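Local coordinates for hypothetical protein, GDSL-like Lipase/Acylhydrolase family protein (Bacteroides uniformis, PDB 4M8K), which probably acts as a serine hydrolase of the GDSL-like lipase/acylhydrolase family, hydrolysing ester bonds of substrates not yet identified, at residues A[166-171]-A[191-196]; A[153-158]-A[187-192]; A[28-33]-A[116-121]; A[145-150]-A[179-184]. All coordinates share one frame; numbering follows the deposited sequence.

Contact 1: A[166-171]-A[191-196]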
loop_
_atom_site.group_PDB
_atom_site.type_symbol
_atom_site.label_atom_id
_atom_site.label_comp_id
_atom_site.label_asym_id
_atom_site.label_seq_id
_atom_site.Cartn_x
_atom_site.Cartn_y
_atom_site.Cartn_z
ATOM N N ILE A 166 9.277 -7.826 0.692
ATOM C CA ILE A 166 8.305 -6.905 0.152
ATOM C C ILE A 166 7.110 -7.706 -0.321
ATOM O O ILE A 166 7.278 -8.719 -1.015
ATOM C CB ILE A 166 8.876 -6.136 -1.036
ATOM C CG1 ILE A 166 10.175 -5.426 -0.639
ATOM C CG2 ILE A 166 7.828 -5.190 -1.612
ATOM C CD1 ILE A 166 10.971 -4.897 -1.818
ATOM N N TYR A 167 5.941 -7.298 0.147
ATOM C CA TYR A 167 4.655 -7.874 -0.200
ATOM C C TYR A 167 3.752 -6.825 -0.792
ATOM O O TYR A 167 3.672 -5.679 -0.270
ATOM C CB TYR A 167 3.981 -8.442 1.054
ATOM C CG TYR A 167 4.721 -9.591 1.683
ATOM C CD1 TYR A 167 5.713 -9.369 2.602
ATOM C CD2 TYR A 167 4.397 -10.904 1.375
ATOM C CE1 TYR A 167 6.392 -10.421 3.197
ATOM C CE2 TYR A 167 5.094 -11.969 1.931
ATOM C CZ TYR A 167 6.097 -11.726 2.833
ATOM O OH TYR A 167 6.767 -12.775 3.418
ATOM N N ASN A 168 3.134 -7.151 -1.917
ATOM C CA ASN A 168 2.139 -6.310 -2.511
ATOM C C ASN A 168 0.734 -6.756 -2.062
ATOM O O ASN A 168 0.458 -7.960 -1.923
ATOM C CB ASN A 168 2.178 -6.363 -4.017
ATOM C CG ASN A 168 1.349 -5.241 -4.653
ATOM O OD1 ASN A 168 1.666 -4.037 -4.490
ATOM N ND2 ASN A 168 0.328 -5.602 -5.390
ATOM N N ILE A 169 -0.134 -5.783 -1.868
ATOM C CA ILE A 169 -1.498 -6.071 -1.445
ATOM C C ILE A 169 -2.447 -5.464 -2.483
ATOM O O ILE A 169 -2.463 -4.225 -2.655
ATOM C CB ILE A 169 -1.791 -5.488 -0.084
ATOM C CG1 ILE A 169 -0.919 -6.104 1.011
ATOM C CG2 ILE A 169 -3.257 -5.715 0.312
ATOM C CD1 ILE A 169 -1.032 -5.337 2.357
ATOM N N THR A 170 -3.211 -6.331 -3.164
ATOM C CA THR A 170 -4.201 -5.921 -4.197
ATOM C C THR A 170 -5.622 -5.844 -3.647
ATOM O O THR A 170 -6.248 -6.857 -3.295
ATOM C CB THR A 170 -4.160 -6.863 -5.423
ATOM O OG1 THR A 170 -2.864 -6.814 -6.014
ATOM C CG2 THR A 170 -5.201 -6.458 -6.489
ATOM N N ASN A 171 -6.133 -4.621 -3.524
ATOM C CA ASN A 171 -7.537 -4.408 -3.201
ATOM C C ASN A 171 -8.476 -5.212 -4.108
ATOM O O ASN A 171 -8.195 -5.436 -5.294
ATOM C CB ASN A 171 -7.901 -2.932 -3.306
ATOM C CG ASN A 171 -9.212 -2.587 -2.617
ATOM O OD1 ASN A 171 -9.777 -3.399 -1.896
ATOM N ND2 ASN A 171 -9.707 -1.389 -2.860
ATOM N N ILE A 191 7.832 -10.768 -6.360
ATOM C CA ILE A 191 7.184 -10.260 -5.172
ATOM C C ILE A 191 5.819 -10.930 -4.974
ATOM O O ILE A 191 4.961 -10.917 -5.906
ATOM C CB ILE A 191 6.931 -8.749 -5.305
ATOM C CG1 ILE A 191 8.222 -7.933 -5.383
ATOM C CG2 ILE A 191 6.027 -8.244 -4.168
ATOM C CD1 ILE A 191 9.207 -8.218 -4.296
ATOM N N GLU A 192 5.568 -11.470 -3.782
ATOM C CA GLU A 192 4.227 -12.012 -3.440
ATOM C C GLU A 192 3.126 -10.955 -3.508
ATOM O O GLU A 192 3.243 -9.842 -2.951
ATOM C CB GLU A 192 4.198 -12.678 -2.055
ATOM C CG GLU A 192 2.797 -13.047 -1.520
ATOM C CD GLU A 192 2.517 -14.531 -1.343
ATOM O OE1 GLU A 192 3.239 -15.150 -0.540
ATOM O OE2 GLU A 192 1.538 -15.047 -1.956
ATOM N N ASN A 193 2.034 -11.331 -4.180
ATOM C CA ASN A 193 0.907 -10.461 -4.364
ATOM C C ASN A 193 -0.275 -11.022 -3.582
ATOM O O ASN A 193 -0.717 -12.103 -3.871
ATOM C CB ASN A 193 0.575 -10.341 -5.856
ATOM C CG ASN A 193 -0.537 -9.385 -6.138
ATOM O OD1 ASN A 193 -0.800 -8.439 -5.367
ATOM N ND2 ASN A 193 -1.225 -9.614 -7.227
ATOM N N ILE A 194 -0.752 -10.280 -2.581
ATOM C CA ILE A 194 -1.885 -10.711 -1.736
ATOM C C ILE A 194 -3.150 -10.206 -2.388
ATOM O O ILE A 194 -3.433 -9.011 -2.415
ATOM C CB ILE A 194 -1.717 -10.185 -0.316
ATOM C CG1 ILE A 194 -0.376 -10.700 0.214
ATOM C CG2 ILE A 194 -2.861 -10.629 0.560
ATOM C CD1 ILE A 194 0.147 -10.066 1.466
ATOM N N ARG A 195 -3.918 -11.117 -2.954
ATOM C CA ARG A 195 -5.135 -10.722 -3.670
ATOM C C ARG A 195 -6.331 -10.736 -2.734
ATOM O O ARG A 195 -6.907 -11.762 -2.453
ATOM C CB ARG A 195 -5.328 -11.597 -4.892
ATOM C CG ARG A 195 -4.216 -11.319 -5.901
ATOM C CD ARG A 195 -4.281 -12.147 -7.187
ATOM N NE ARG A 195 -4.174 -13.575 -6.916
ATOM C CZ ARG A 195 -3.035 -14.217 -6.630
ATOM N NH1 ARG A 195 -1.859 -13.582 -6.573
ATOM N NH2 ARG A 195 -3.063 -15.523 -6.399
ATOM N N LEU A 196 -6.681 -9.567 -2.213
ATOM C CA LEU A 196 -7.745 -9.515 -1.242
ATOM C C LEU A 196 -9.094 -9.930 -1.853
ATOM O O LEU A 196 -9.337 -9.699 -3.030
ATOM C CB LEU A 196 -7.865 -8.138 -0.683
ATOM C CG LEU A 196 -6.618 -7.610 -0.010
ATOM C CD1 LEU A 196 -6.875 -6.162 0.421
ATOM C CD2 LEU A 196 -6.262 -8.472 1.158
HETATM O O HOH W 1 7.290 -11.313 -1.482
HETATM O O HOH W 2 -7.858 -8.479 -5.028
#
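N168 and N193 lie side by side on neighbouring parallel strands, and the tight half of the pairing gathers round N193 OD1. T170 OG1 donates to this oxygen at 2.7 Å, in the carbonyl plane and on a lone pair; N168 ND2 reaches it from above that plane at 3.1 Å. With CG anti to the backbone N (chi1 -177°), the side chain of N193 brings OD1 within reach of both donors, while its ND2 is held by D183 of helix 176-189. Backbone bonds run alongside, among them I194 N to N168 O at 2.7 Å and T170 N to I194 O. On the other face, I169 CG2 meets L196 CD1 at 3.6 Å and I169 CG1 lies near I194 CD1, against helix 208-222. The pairing slackens at the partly exposed N-terminal end, where I166 O and E192 N are 4.3 Å apart and a water joins them, accepting from E192 N and donating to I166 O. E192 merely rests its CB against Y167 CD2, at 3.9 Å. At the far end exposed R195 makes a salt bridge to D183. Strand 165-170, helix 176-189 and edge strand 192-195 thus form a beta-alpha-beta crossover of the parallel sheet, as expected of the flavodoxin-like GDSL hydrolase fold.

Contact 2: A[153-158]-A[187-192]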
loop_
_atom_site.group_PDB
_atom_site.type_symbol
_atom_site.label_atom_id
_atom_site.label_comp_id
_atom_site.label_asym_id
_atom_site.label_seq_id
_atom_site.Cartn_x
_atom_site.Cartn_y
_atom_site.Cartn_z
ATOM N N LEU A 153 8.220 1.019 -9.298
ATOM C CA LEU A 153 8.021 0.915 -7.847
ATOM C C LEU A 153 8.699 -0.311 -7.305
ATOM O O LEU A 153 9.555 -0.228 -6.402
ATOM C CB LEU A 153 6.511 0.896 -7.519
ATOM C CG LEU A 153 6.154 0.827 -6.021
ATOM C CD1 LEU A 153 6.696 2.025 -5.260
ATOM C CD2 LEU A 153 4.650 0.741 -5.825
ATOM N N LEU A 154 8.324 -1.471 -7.818
ATOM C CA LEU A 154 8.936 -2.698 -7.300
ATOM C C LEU A 154 10.437 -2.733 -7.598
ATOM O O LEU A 154 11.221 -3.172 -6.767
ATOM C CB LEU A 154 8.251 -3.936 -7.832
ATOM C CG LEU A 154 6.731 -4.019 -7.586
ATOM C CD1 LEU A 154 6.219 -5.413 -7.907
ATOM C CD2 LEU A 154 6.380 -3.693 -6.154
ATOM N N ALA A 155 10.821 -2.270 -8.767
ATOM C CA ALA A 155 12.235 -2.329 -9.175
ATOM C C ALA A 155 13.045 -1.516 -8.217
ATOM O O ALA A 155 14.057 -1.961 -7.732
ATOM C CB ALA A 155 12.407 -1.816 -10.594
ATOM N N SER A 156 12.563 -0.315 -7.921
ATOM C CA SER A 156 13.242 0.623 -7.005
ATOM C C SER A 156 13.212 0.201 -5.548
ATOM O O SER A 156 14.241 0.344 -4.880
ATOM C CB SER A 156 12.645 2.038 -7.093
ATOM O OG SER A 156 12.738 2.518 -8.415
ATOM N N LEU A 157 12.061 -0.312 -5.054
ATOM C CA LEU A 157 12.028 -0.859 -3.705
ATOM C C LEU A 157 13.035 -1.999 -3.517
ATOM O O LEU A 157 13.722 -2.073 -2.479
ATOM C CB LEU A 157 10.655 -1.361 -3.353
ATOM C CG LEU A 157 9.676 -0.236 -3.076
ATOM C CD1 LEU A 157 8.279 -0.839 -2.897
ATOM C CD2 LEU A 157 10.131 0.586 -1.886
ATOM N N LYS A 158 13.135 -2.888 -4.500
ATOM C CA LYS A 158 14.085 -4.002 -4.423
ATOM C C LYS A 158 15.549 -3.511 -4.380
ATOM O O LYS A 158 16.354 -4.090 -3.680
ATOM C CB LYS A 158 13.888 -4.998 -5.568
ATOM C CG LYS A 158 12.699 -5.916 -5.350
ATOM C CD LYS A 158 12.310 -6.713 -6.582
ATOM C CE LYS A 158 13.363 -7.702 -7.016
ATOM N NZ LYS A 158 13.635 -8.651 -5.939
ATOM N N ARG A 187 4.786 -10.812 -10.309
ATOM C CA ARG A 187 5.435 -12.070 -10.792
ATOM C C ARG A 187 6.804 -11.787 -11.464
ATOM O O ARG A 187 7.804 -12.497 -11.212
ATOM C CB ARG A 187 4.488 -12.843 -11.713
ATOM C CG ARG A 187 5.100 -14.171 -12.263
ATOM C CD ARG A 187 4.830 -14.491 -13.756
ATOM N NE ARG A 187 5.162 -13.373 -14.669
ATOM C CZ ARG A 187 6.386 -13.082 -15.115
ATOM N NH1 ARG A 187 7.421 -13.829 -14.783
ATOM N NH2 ARG A 187 6.584 -12.041 -15.922
ATOM N N HIS A 188 6.874 -10.745 -12.289
ATOM C CA HIS A 188 8.152 -10.385 -12.896
ATOM C C HIS A 188 9.223 -10.196 -11.822
ATOM O O HIS A 188 10.284 -10.718 -11.922
ATOM C CB HIS A 188 8.027 -9.105 -13.728
ATOM C CG HIS A 188 9.316 -8.679 -14.388
ATOM N ND1 HIS A 188 9.693 -9.113 -15.652
ATOM C CD2 HIS A 188 10.327 -7.883 -13.954
ATOM C CE1 HIS A 188 10.880 -8.614 -15.963
ATOM N NE2 HIS A 188 11.295 -7.875 -14.947
ATOM N N TYR A 189 8.910 -9.412 -10.791
ATOM C CA TYR A 189 9.882 -9.053 -9.772
ATOM C C TYR A 189 9.982 -10.062 -8.608
ATOM O O TYR A 189 10.802 -9.872 -7.703
ATOM C CB TYR A 189 9.605 -7.627 -9.280
ATOM C CG TYR A 189 9.999 -6.563 -10.322
ATOM C CD1 TYR A 189 11.331 -6.218 -10.535
ATOM C CD2 TYR A 189 9.038 -5.970 -11.117
ATOM C CE1 TYR A 189 11.668 -5.245 -11.468
ATOM C CE2 TYR A 189 9.364 -5.036 -12.073
ATOM C CZ TYR A 189 10.676 -4.656 -12.228
ATOM O OH TYR A 189 10.953 -3.727 -13.218
ATOM N N GLY A 190 9.234 -11.161 -8.677
ATOM C CA GLY A 190 9.312 -12.202 -7.644
ATOM C C GLY A 190 8.781 -11.688 -6.314
ATOM O O GLY A 190 9.291 -12.046 -5.278
ATOM N N ILE A 191 7.832 -10.768 -6.360
ATOM C CA ILE A 191 7.184 -10.260 -5.172
ATOM C C ILE A 191 5.819 -10.930 -4.974
ATOM O O ILE A 191 4.961 -10.917 -5.906
ATOM C CB ILE A 191 6.931 -8.749 -5.305
ATOM C CG1 ILE A 191 8.222 -7.933 -5.383
ATOM C CG2 ILE A 191 6.027 -8.244 -4.168
ATOM C CD1 ILE A 191 9.207 -8.218 -4.296
ATOM N N GLU A 192 5.568 -11.470 -3.782
ATOM C CA GLU A 192 4.227 -12.012 -3.440
ATOM C C GLU A 192 3.126 -10.955 -3.508
ATOM O O GLU A 192 3.243 -9.842 -2.951
ATOM C CB GLU A 192 4.198 -12.678 -2.055
ATOM C CG GLU A 192 2.797 -13.047 -1.520
ATOM C CD GLU A 192 2.517 -14.531 -1.343
ATOM O OE1 GLU A 192 3.239 -15.150 -0.540
ATOM O OE2 GLU A 192 1.538 -15.047 -1.956
#
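Y189, at the C-terminal end of helix 176-189, lays its ring against one side of helix 146-160. The residue before it, H188, puts CD2 over the centre of the ring face opposite to that helix, so the phenol is sandwiched. On the near face A155 backbone N sits toward the rim, and A155 CB lies 3.6 Å from Y189 CE1 and equally near the hydroxyl oxygen OH. L154 CB comes obliquely to the ring, 3.9 Å from Y189 CD2. CG of Y189 stands anti to the carbonyl carbon (chi1 -73°), which directs the ring toward helix 146-160; W138, from a loop, touches both Y189 and A155. The backbone carbonyl of Y189 meets K158, whose CE lies 3.4 Å from Y189 O, while its CD crosses near Y189 CB. The lysine bends at chi3 and chi4, folding its aliphatic part over this chain turn. G190 follows with positive phi (67°) and turns the chain out of the helix. I191 then points back inward: its CG1 packs on L154 CD1 at 4.1 Å and its CD1 on K158 CD. No hydrogen bond crosses between the segments. This is mainly apolar packing of a helix end and the turn after it on helix 146-160, the turn being a Schellman motif that hands the chain on to strand 192-195.

Contact 3: A[28-33]-A[116-121]. With ACT (acetate ion), chain C.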
loop_
_atom_site.group_PDB
_atom_site.type_symbol
_atom_site.label_atom_id
_atom_site.label_comp_id
_atom_site.label_asym_id
_atom_site.label_seq_id
_atom_site.Cartn_x
_atom_site.Cartn_y
_atom_site.Cartn_z
ATOM N N ASP A 28 -2.288 4.038 0.710
ATOM C CA ASP A 28 -3.257 5.068 0.416
ATOM C C ASP A 28 -4.260 5.189 1.608
ATOM O O ASP A 28 -3.922 4.798 2.721
ATOM C CB ASP A 28 -3.928 4.791 -0.931
ATOM C CG ASP A 28 -4.671 3.454 -0.965
ATOM O OD1 ASP A 28 -5.127 2.943 0.091
ATOM O OD2 ASP A 28 -4.773 2.892 -2.071
ATOM N N SER A 29 -5.468 5.704 1.371
ATOM C CA SER A 29 -6.458 5.895 2.468
ATOM C C SER A 29 -6.686 4.638 3.279
ATOM O O SER A 29 -6.982 4.731 4.463
ATOM C CB SER A 29 -7.831 6.293 1.950
ATOM O OG SER A 29 -7.908 7.587 1.399
ATOM N N TYR A 30 -6.590 3.451 2.645
ATOM C CA TYR A 30 -6.975 2.184 3.298
ATOM C C TYR A 30 -6.025 1.869 4.481
ATOM O O TYR A 30 -6.361 1.114 5.396
ATOM C CB TYR A 30 -6.946 0.988 2.331
ATOM C CG TYR A 30 -8.166 0.752 1.448
ATOM C CD1 TYR A 30 -8.888 1.792 0.909
ATOM C CD2 TYR A 30 -8.556 -0.548 1.122
ATOM C CE1 TYR A 30 -9.998 1.559 0.096
ATOM C CE2 TYR A 30 -9.630 -0.791 0.307
ATOM C CZ TYR A 30 -10.354 0.270 -0.218
ATOM O OH TYR A 30 -11.484 0.035 -1.007
ATOM N N SER A 31 -4.851 2.479 4.437
ATOM C CA SER A 31 -3.791 2.267 5.434
ATOM C C SER A 31 -3.507 3.529 6.262
ATOM O O SER A 31 -2.481 3.616 6.961
ATOM C CB SER A 31 -2.541 1.755 4.705
ATOM O OG SER A 31 -2.813 0.522 4.051
ATOM N N THR A 32 -4.402 4.516 6.196
ATOM C CA THR A 32 -4.232 5.756 6.950
ATOM C C THR A 32 -5.009 5.742 8.251
ATOM O O THR A 32 -6.015 5.057 8.377
ATOM C CB THR A 32 -4.673 7.074 6.220
ATOM O OG1 THR A 32 -6.092 7.075 5.917
ATOM C CG2 THR A 32 -3.834 7.304 4.983
ATOM N N PHE A 33 -4.508 6.507 9.216
ATOM C CA PHE A 33 -5.273 6.928 10.407
ATOM C C PHE A 33 -4.618 8.202 10.905
ATOM O O PHE A 33 -3.378 8.256 11.080
ATOM C CB PHE A 33 -5.352 5.849 11.531
ATOM C CG PHE A 33 -6.549 6.031 12.442
ATOM C CD1 PHE A 33 -6.490 6.921 13.501
ATOM C CD2 PHE A 33 -7.743 5.326 12.224
ATOM C CE1 PHE A 33 -7.597 7.146 14.318
ATOM C CE2 PHE A 33 -8.847 5.509 13.041
ATOM C CZ PHE A 33 -8.789 6.443 14.091
ATOM N N LEU A 116 5.105 -3.575 3.228
ATOM C CA LEU A 116 3.796 -3.862 2.703
ATOM C C LEU A 116 3.314 -2.693 1.813
ATOM O O LEU A 116 3.048 -1.596 2.293
ATOM C CB LEU A 116 2.828 -4.150 3.847
ATOM C CG LEU A 116 3.320 -5.167 4.884
ATOM C CD1 LEU A 116 2.308 -5.225 6.012
ATOM C CD2 LEU A 116 3.561 -6.559 4.318
ATOM N N VAL A 117 3.213 -2.982 0.517
ATOM C CA VAL A 117 2.776 -2.029 -0.505
ATOM C C VAL A 117 1.305 -2.285 -0.743
ATOM O O VAL A 117 0.924 -3.417 -1.074
ATOM C CB VAL A 117 3.557 -2.195 -1.837
ATOM C CG1 VAL A 117 3.159 -1.108 -2.818
ATOM C CG2 VAL A 117 5.047 -2.138 -1.590
ATOM N N PHE A 118 0.475 -1.248 -0.537
ATOM C CA PHE A 118 -0.990 -1.368 -0.634
ATOM C C PHE A 118 -1.537 -0.176 -1.422
ATOM O O PHE A 118 -2.084 0.791 -0.887
ATOM C CB PHE A 118 -1.570 -1.455 0.773
ATOM C CG PHE A 118 -2.995 -1.871 0.865
ATOM C CD1 PHE A 118 -3.824 -2.000 -0.263
ATOM C CD2 PHE A 118 -3.515 -2.164 2.099
ATOM C CE1 PHE A 118 -5.088 -2.419 -0.126
ATOM C CE2 PHE A 118 -4.806 -2.605 2.250
ATOM C CZ PHE A 118 -5.612 -2.717 1.140
ATOM N N GLY A 119 -1.398 -0.272 -2.732
ATOM C CA GLY A 119 -1.793 0.793 -3.662
ATOM C C GLY A 119 -2.443 0.275 -4.947
ATOM O O GLY A 119 -2.599 -0.976 -5.197
ATOM N N GLY A 120 -2.868 1.248 -5.738
ATOM C CA GLY A 120 -3.542 0.975 -6.999
ATOM C C GLY A 120 -5.001 1.281 -7.043
ATOM O O GLY A 120 -5.554 1.521 -8.119
ATOM N N THR A 121 -5.647 1.330 -5.878
ATOM C CA THR A 121 -7.069 1.728 -5.860
ATOM C C THR A 121 -7.319 3.092 -6.540
ATOM O O THR A 121 -8.227 3.250 -7.346
ATOM C CB THR A 121 -7.628 1.704 -4.426
ATOM O OG1 THR A 121 -7.582 0.381 -3.924
ATOM C CG2 THR A 121 -9.073 2.174 -4.427
HETATM C C ACT C . -8.113 6.078 -1.236
HETATM O O ACT C . -9.025 6.725 -0.696
HETATM O OXT ACT C . -6.957 6.501 -1.187
HETATM C CH3 ACT C . -8.366 4.774 -1.930
HETATM O O HOH W 3 -3.815 3.842 -4.485
HETATM O O HOH W 4 -3.301 1.334 1.416
HETATM O O HOH W 5 -5.041 0.508 -3.007
#
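Water carries the polar side of the meeting between D28 and the chain around F118 to T121. D28 OD2 accepts from two waters: one also accepts from G120 N; the other, 2.6 Å from D28 OD2, accepts from T121 N. A third water donates to D28 OD1 and F118 O, and accepts from D28 N and S31 OG. D28 OD1 further takes the backbone N of Y30 at 3.0 Å, on its anti side, closing an Asx turn; CG lies between the backbone N and the carbonyl carbon (chi1 60°), which bends the carboxylate back over this turn. An alanine in place of D28 would remove both carboxylate oxygens, and would probably leave the Y30 N-H without its acceptor and the waters at G120 and T121 less firmly placed. The G-D-S sequence at the end of strand 22-27 is the family's signature, and S29 is consistent with the nucleophile. An acetate, probably from the crystallisation liquor, receives bonds from S29 N and OG, and is also bonded to N122, H205 and G84, as a ligand in the active site might be. Contacts with the F118 ring complete the interface. Y30 CB stands over one face, toward the rim, while Y30 CD2 reaches F118 CZ at 3.7 Å with the ring planes at 76°. S31 OG, which accepts from W64 NE1, approaches F118 CD2 at 3.4 Å.

Contact 4: A[145-150]-A[179-184]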
loop_
_atom_site.group_PDB
_atom_site.type_symbol
_atom_site.label_atom_id
_atom_site.label_comp_id
_atom_site.label_asym_id
_atom_site.label_seq_id
_atom_site.Cartn_x
_atom_site.Cartn_y
_atom_site.Cartn_z
ATOM N N SER A 145 1.905 6.720 -16.474
ATOM C CA SER A 145 1.088 5.560 -16.733
ATOM C C SER A 145 1.255 4.463 -15.637
ATOM O O SER A 145 2.310 4.353 -14.986
ATOM C CB SER A 145 1.426 4.971 -18.114
ATOM O OG SER A 145 0.953 5.849 -19.130
ATOM N N PHE A 146 0.231 3.652 -15.470
ATOM C CA PHE A 146 0.241 2.688 -14.365
ATOM C C PHE A 146 1.292 1.564 -14.447
ATOM O O PHE A 146 2.049 1.277 -13.462
ATOM C CB PHE A 146 -1.122 2.049 -14.193
ATOM C CG PHE A 146 -1.178 1.168 -12.978
ATOM C CD1 PHE A 146 -1.271 1.754 -11.700
ATOM C CD2 PHE A 146 -1.044 -0.197 -13.068
ATOM C CE1 PHE A 146 -1.231 0.988 -10.574
ATOM C CE2 PHE A 146 -1.073 -0.978 -11.913
ATOM C CZ PHE A 146 -1.152 -0.376 -10.671
ATOM N N ARG A 147 1.345 0.875 -15.571
ATOM C CA ARG A 147 2.297 -0.225 -15.664
ATOM C C ARG A 147 3.767 0.216 -15.511
ATOM O O ARG A 147 4.473 -0.384 -14.700
ATOM C CB ARG A 147 2.104 -1.022 -16.928
ATOM C CG ARG A 147 0.805 -1.827 -16.899
ATOM C CD ARG A 147 0.498 -2.362 -18.284
ATOM N NE ARG A 147 -0.746 -3.145 -18.338
ATOM C CZ ARG A 147 -1.359 -3.477 -19.469
ATOM N NH1 ARG A 147 -0.873 -3.065 -20.639
ATOM N NH2 ARG A 147 -2.466 -4.214 -19.449
ATOM N N PRO A 148 4.227 1.246 -16.273
ATOM C CA PRO A 148 5.608 1.660 -15.997
ATOM C C PRO A 148 5.841 2.081 -14.529
ATOM O O PRO A 148 6.853 1.720 -13.956
ATOM C CB PRO A 148 5.816 2.831 -16.946
ATOM C CG PRO A 148 4.778 2.670 -18.038
ATOM C CD PRO A 148 3.611 2.001 -17.375
ATOM N N ALA A 149 4.896 2.830 -13.936
ATOM C CA ALA A 149 5.027 3.273 -12.534
ATOM C C ALA A 149 5.128 2.136 -11.513
ATOM O O ALA A 149 5.994 2.184 -10.653
ATOM C CB ALA A 149 3.898 4.215 -12.177
ATOM N N PHE A 150 4.299 1.101 -11.654
ATOM C CA PHE A 150 4.302 -0.038 -10.750
ATOM C C PHE A 150 5.520 -0.889 -10.966
ATOM O O PHE A 150 6.114 -1.396 -10.018
ATOM C CB PHE A 150 3.009 -0.876 -10.906
ATOM C CG PHE A 150 2.817 -1.854 -9.807
ATOM C CD1 PHE A 150 2.374 -1.464 -8.550
ATOM C CD2 PHE A 150 3.094 -3.201 -10.030
ATOM C CE1 PHE A 150 2.265 -2.398 -7.518
ATOM C CE2 PHE A 150 2.933 -4.142 -9.012
ATOM C CZ PHE A 150 2.521 -3.736 -7.759
ATOM N N THR A 179 -5.718 -4.701 -11.856
ATOM C CA THR A 179 -5.604 -5.930 -11.102
ATOM C C THR A 179 -4.615 -6.915 -11.758
ATOM O O THR A 179 -3.697 -7.471 -11.087
ATOM C CB THR A 179 -6.983 -6.591 -10.959
ATOM O OG1 THR A 179 -7.880 -5.688 -10.262
ATOM C CG2 THR A 179 -6.846 -7.841 -10.164
ATOM N N ASP A 180 -4.800 -7.118 -13.052
ATOM C CA ASP A 180 -3.980 -8.043 -13.810
ATOM C C ASP A 180 -2.545 -7.514 -13.902
ATOM O O ASP A 180 -1.559 -8.292 -13.850
ATOM C CB ASP A 180 -4.532 -8.249 -15.234
ATOM C CG ASP A 180 -5.798 -9.109 -15.293
ATOM O OD1 ASP A 180 -6.140 -9.754 -14.287
ATOM O OD2 ASP A 180 -6.432 -9.129 -16.373
ATOM N N SER A 181 -2.418 -6.210 -14.116
ATOM C CA SER A 181 -1.088 -5.599 -14.256
ATOM C C SER A 181 -0.260 -5.788 -12.975
ATOM O O SER A 181 0.904 -6.174 -13.040
ATOM C CB SER A 181 -1.183 -4.116 -14.614
ATOM O OG SER A 181 -1.822 -3.906 -15.881
HETATM N N MSE A 182 -0.842 -5.534 -11.804
HETATM C CA MSE A 182 -0.073 -5.714 -10.536
HETATM C C MSE A 182 0.337 -7.176 -10.374
HETATM O O MSE A 182 1.451 -7.468 -9.946
HETATM C CB MSE A 182 -0.863 -5.224 -9.330
HETATM C CG MSE A 182 -0.673 -3.744 -9.247
HETATM SE SE MSE A 182 -1.323 -2.918 -7.589
HETATM C CE MSE A 182 -3.190 -3.514 -7.649
ATOM N N ASP A 183 -0.506 -8.117 -10.783
ATOM C CA ASP A 183 -0.165 -9.517 -10.558
ATOM C C ASP A 183 0.975 -9.925 -11.469
ATOM O O ASP A 183 1.902 -10.593 -11.046
ATOM C CB ASP A 183 -1.371 -10.419 -10.762
ATOM C CG ASP A 183 -1.185 -11.768 -10.100
ATOM O OD1 ASP A 183 -0.890 -11.854 -8.920
ATOM O OD2 ASP A 183 -1.305 -12.767 -10.753
ATOM N N GLU A 184 0.890 -9.515 -12.721
ATOM C CA GLU A 184 1.945 -9.789 -13.705
ATOM C C GLU A 184 3.299 -9.151 -13.315
ATOM O O GLU A 184 4.368 -9.760 -13.421
ATOM C CB GLU A 184 1.523 -9.264 -15.075
ATOM C CG GLU A 184 2.644 -9.265 -16.118
ATOM C CD GLU A 184 3.199 -10.654 -16.415
ATOM O OE1 GLU A 184 2.697 -11.674 -15.891
ATOM O OE2 GLU A 184 4.151 -10.753 -17.206
#
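M182, a selenomethionine, meets the rings of both F146 and F150, and the three make up the apolar part of the contact. Its CG stands over the centre of the F150 ring, 3.5 Å from the centroid and 10° off the ring normal: a CH-pi contact. The same CG lies at the edge of the F146 ring, 3.7 Å from F146 CZ. Selenium adds two Met-aromatic contacts, with SE 4.2 Å from the F150 centroid, obliquely, and 5.4 Å from the F146 centroid, at that ring's edge. Both phenylalanines hold CG anti to the backbone N (chi1 -167° in F150), which sends their rings toward the other helix. Putting an alanine at F150 would probably open a gap against the CG of M182 and set its selenium end free to turn. Helices 146-160 and 176-189 run in roughly the same direction, their segment axes 31° apart, and pack on one side of the parallel sheet, in keeping with an alpha/beta/alpha sandwich; N168 of strand 165-170 touches both F150 and M182. One polar bond crosses at the partly exposed flank. R147, extended from CG to NE, gives NE to S181 OG at 2.8 Å, nearly straight and in the guanidinium plane, while S181 OG also bonds to E177 O within its own helix.

How the contacts relate
Contacts 1, 3 and 4 are buried, whereas contact 2 lies at the surface. Contacts 2 and 4 join the same two helices, 146-160 and 176-189, at successive places: aromatic and selenium packing in contact 4, a mixture of tyrosine, lysine stem and aliphatic groups in contact 2. Contact 1 supplies the sheet on which they pack and shares I191 and E192 with contact 2; D183 ties contacts 1 and 4. Contact 3, whose centre is about 4 Å from the centre of the chain, adjoins contact 1 through strand 114-118, with I169 N bonded probably to V117 O. Direct hydrogen bonds dominate contact 1, water bridges contact 3, and contact 2 has none between its segments.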